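Local coordinates for alginate lyase (Bacteroides ovatus, PDB 3NNB), which probably cleaves the polysaccharide alginate by beta-elimination, as alginate lyases do, at residues G238-D241 with L242-T246; Q248-P251 with E252-F256. All coordinates share one frame; numbering follows the deposited sequence.

How the contacts relate
Both contacts lie on helix 240-258 and follow one another along the chain. Contact 1 (238-246) holds the turn into the helix and its first turns. Contact 2 (248-256) holds its later turns, where a proline kinks it. Their centres are about 15 Å apart. Each centre is about 19 Å from the centre of the chain, and both lie on the same side of it. Helix 221-236 packs beside both contacts, so the two helices form an antiparallel hairpin. This suits the alpha-helical six-hairpin clan to which the alginate lyase family belongs. Contact 1 starts the second arm, and contact 2 shapes its far end.

Contact 1: residues G238-D241 with L242-T246; sequences GNQD and LAMKT
The carbonyl O of Leu242, a residue whose own N is capped by Asn239, is gripped by two groups of Thr246. Thr246 OG1 donates to Leu242 O at 2.8 Å and Thr246 N at 3.1 Å, from opposite faces of the carbonyl plane. This is the N-terminal end of helix 240-258, with Asn239 as its N-cap. Asn239 OD1 accepts from Leu242 N at 3.2 Å. The donor stands well above the amide carbonyl plane, so the cap does not use an in-plane lone pair. At chi1 -166°, Asn239 CG lies beside its own carbonyl carbon, which turns the amide back over the helix start. The backbone of Asn239 adds a second tie: Ala243 N donates to Asn239 O at 3.3 Å. The next turn is regular, with Met244 N to Gln240 O at 2.8 Å and Lys245 N to Asp241 O at 3.0 Å. Met244 is a selenomethionine. Just before the cap, Gly238 is the C-prime residue of a Schellman motif that ends helix 221-236. The chain therefore leaves one helix and enters the next within a few residues. Ala243 packs back on Thr231 and Leu235 of that first helix, while Leu242 meets Val203 and Gln207 of helix 189-208. Across the cap, the Asn239 amide also lies against the Leu242 side chain, with Asn239 ND2 3.7 Å from Leu242 CD2.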
# COMPACT_ATOMS: atom_id res chain seq x y z
N GLY A 238 2.49 13.42 13.73
CA GLY A 238 3.47 14.05 14.63
C GLY A 238 4.00 13.17 15.75
O GLY A 238 4.66 13.66 16.67
N ASN A 239 3.73 11.88 15.71
CA ASN A 239 4.07 10.97 16.79
C ASN A 239 5.35 10.23 16.42
O ASN A 239 5.33 9.03 16.11
CB ASN A 239 2.92 10.02 17.08
CG ASN A 239 3.08 9.28 18.38
OD1 ASN A 239 4.15 9.28 18.99
ND2 ASN A 239 2.02 8.62 18.82
N GLN A 240 6.44 10.98 16.43
CA GLN A 240 7.73 10.42 15.98
C GLN A 240 8.19 9.32 16.93
O GLN A 240 8.86 8.37 16.51
CB GLN A 240 8.78 11.55 15.78
CG GLN A 240 10.13 11.09 15.12
CD GLN A 240 11.14 12.25 14.91
OE1 GLN A 240 11.89 12.62 15.84
NE2 GLN A 240 11.21 12.76 13.69
N ASP A 241 7.83 9.41 18.20
CA ASP A 241 8.27 8.40 19.15
C ASP A 241 7.65 7.05 18.86
O ASP A 241 8.34 6.04 18.93
CB ASP A 241 8.00 8.80 20.61
CG ASP A 241 8.90 9.94 21.10
OD1 ASP A 241 9.89 10.33 20.43
OD2 ASP A 241 8.59 10.47 22.18
N LEU A 242 6.34 7.01 18.55
CA LEU A 242 5.69 5.75 18.22
C LEU A 242 6.29 5.16 16.94
O LEU A 242 6.46 3.95 16.85
CB LEU A 242 4.17 5.94 18.01
CG LEU A 242 3.33 4.71 17.63
CD1 LEU A 242 3.47 3.49 18.56
CD2 LEU A 242 1.81 5.11 17.55
N ALA A 243 6.57 6.01 15.96
CA ALA A 243 7.21 5.57 14.71
C ALA A 243 8.58 4.97 15.00
O ALA A 243 8.89 3.87 14.53
CB ALA A 243 7.34 6.72 13.71
N MSE A 244 9.38 5.68 15.82
CA MSE A 244 10.72 5.18 16.19
C MSE A 244 10.67 3.81 16.88
O MSE A 244 11.45 2.90 16.54
CB MSE A 244 11.44 6.23 17.06
CG MSE A 244 12.93 6.04 17.20
SE MSE A 244 13.87 6.42 15.54
CE MSE A 244 13.57 8.33 15.40
N LYS A 245 9.75 3.65 17.82
CA LYS A 245 9.60 2.40 18.54
C LYS A 245 9.26 1.25 17.59
O LYS A 245 9.82 0.18 17.68
CB LYS A 245 8.52 2.52 19.61
CG LYS A 245 8.10 1.19 20.21
CD LYS A 245 6.92 1.36 21.16
CE LYS A 245 6.77 0.16 22.08
NZ LYS A 245 6.37 -1.08 21.35
N THR A 246 8.30 1.50 16.69
CA THR A 246 7.81 0.48 15.77
C THR A 246 8.95 0.08 14.82
O THR A 246 9.14 -1.09 14.51
CB THR A 246 6.56 1.00 15.02
OG1 THR A 246 5.61 1.44 15.98
CG2 THR A 246 5.93 -0.11 14.15

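Contact 2: residues Q248-P251 with E252-F256; sequences QEFP and EKRLF
A proline kink and a wider pi-type turn interrupt helix 240-258 here. Pro251 has no N-H to give to the turn before it. A water bridges the next opened pair: it donates to Gln248 O and accepts from Glu252 N at 3.1 Å. Phe250 O takes two donors, Arg254 N at 2.9 Å and Leu255 N at 3.3 Å, from opposite faces of its plane. One residue on, Phe256 N reaches back five residues to Pro251 O at 2.8 Å, almost in line with the carbonyl. The Phe256 ring also lays a face against Pro251 O. Pro251 CB makes an off-centre CH-pi contact with this ring, 3.8 Å from Phe256 CZ. Replacing Phe256 by an alanine would probably leave Pro251 O and CB without their ring partner and open a gap beside the proline. With chi1 at -178°, Phe250 CG sits beside its own carbonyl carbon, and the ring reaches Arg254 and Leu255. Arg254 CB lies over one face, 4.1 Å from the Phe250 ring centroid. Leu255 comes in obliquely from the same side of the ring, with Phe250 CE2 3.7 Å from Leu255 CD2. The Arg254 guanidinium runs on to a salt bridge with Asp227 of helix 221-236, tying the two arms of the hairpin. The five-residue backbone bonds around the proline, from Leu255 N and Phe256 N, are typical of a pi-bulge in an alpha-helix.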
# COMPACT_ATOMS: atom_id res chain seq x y z
N GLN A 248 12.27 0.36 15.45
CA GLN A 248 13.32 -0.33 16.19
C GLN A 248 12.98 -1.77 16.49
O GLN A 248 13.86 -2.60 16.49
CB GLN A 248 13.70 0.48 17.43
CG GLN A 248 14.50 1.73 16.96
CD GLN A 248 14.76 2.77 18.02
OE1 GLN A 248 14.22 2.71 19.13
NE2 GLN A 248 15.56 3.77 17.66
N GLU A 249 11.70 -2.06 16.68
CA GLU A 249 11.23 -3.41 16.93
C GLU A 249 11.01 -4.27 15.68
O GLU A 249 10.86 -5.50 15.77
CB GLU A 249 9.96 -3.37 17.76
CG GLU A 249 10.19 -2.78 19.12
CD GLU A 249 8.94 -2.74 19.98
OE1 GLU A 249 7.83 -3.13 19.55
OE2 GLU A 249 9.10 -2.31 21.13
N PHE A 250 10.99 -3.61 14.51
CA PHE A 250 10.59 -4.27 13.26
C PHE A 250 11.50 -5.44 12.82
O PHE A 250 10.99 -6.49 12.44
CB PHE A 250 10.40 -3.19 12.19
CG PHE A 250 9.94 -3.66 10.84
CD1 PHE A 250 8.58 -3.77 10.54
CD2 PHE A 250 10.86 -3.92 9.83
CE1 PHE A 250 8.16 -4.13 9.29
CE2 PHE A 250 10.44 -4.29 8.59
CZ PHE A 250 9.09 -4.35 8.31
N PRO A 251 12.82 -5.31 12.96
CA PRO A 251 13.63 -6.47 12.50
C PRO A 251 13.33 -7.75 13.26
O PRO A 251 13.07 -8.79 12.63
CB PRO A 251 15.08 -5.98 12.73
CG PRO A 251 14.94 -4.46 12.50
CD PRO A 251 13.68 -4.13 13.23
N GLU A 252 13.31 -7.70 14.59
CA GLU A 252 13.06 -8.91 15.37
C GLU A 252 11.61 -9.37 15.26
O GLU A 252 11.36 -10.55 15.14
CB GLU A 252 13.44 -8.70 16.84
CG GLU A 252 14.94 -8.59 17.06
CD GLU A 252 15.31 -8.39 18.52
OE1 GLU A 252 14.75 -9.08 19.40
OE2 GLU A 252 16.18 -7.53 18.79
N LYS A 253 10.66 -8.44 15.25
CA LYS A 253 9.25 -8.79 15.26
C LYS A 253 8.76 -9.32 13.91
O LYS A 253 7.92 -10.25 13.87
CB LYS A 253 8.40 -7.59 15.66
CG LYS A 253 6.94 -7.92 15.96
CD LYS A 253 6.16 -6.65 16.40
CE LYS A 253 6.66 -6.04 17.68
NZ LYS A 253 6.62 -7.03 18.81
N ARG A 254 9.31 -8.76 12.83
CA ARG A 254 8.79 -9.02 11.48
C ARG A 254 9.84 -9.69 10.57
O ARG A 254 9.62 -10.78 10.07
CB ARG A 254 8.27 -7.74 10.81
CG ARG A 254 7.26 -6.98 11.65
CD ARG A 254 6.02 -7.80 12.02
NE ARG A 254 5.14 -6.99 12.86
CZ ARG A 254 4.00 -7.40 13.38
NH1 ARG A 254 3.60 -8.65 13.24
NH2 ARG A 254 3.26 -6.56 14.07
N LEU A 255 10.99 -9.05 10.36
CA LEU A 255 11.94 -9.59 9.40
C LEU A 255 12.48 -10.95 9.82
O LEU A 255 12.55 -11.87 9.02
CB LEU A 255 13.14 -8.65 9.18
CG LEU A 255 12.78 -7.27 8.61
CD1 LEU A 255 14.02 -6.41 8.48
CD2 LEU A 255 11.99 -7.34 7.25
N PHE A 256 12.91 -11.08 11.07
CA PHE A 256 13.59 -12.31 11.47
C PHE A 256 12.58 -13.43 11.75
O PHE A 256 12.94 -14.61 11.81
CB PHE A 256 14.52 -12.09 12.68
CG PHE A 256 15.55 -10.98 12.51
CD1 PHE A 256 15.97 -10.54 11.26
CD2 PHE A 256 16.10 -10.36 13.63
CE1 PHE A 256 16.90 -9.50 11.12
CE2 PHE A 256 17.04 -9.33 13.49
CZ PHE A 256 17.43 -8.92 12.26
O HOH W 1 14.29 -5.41 16.36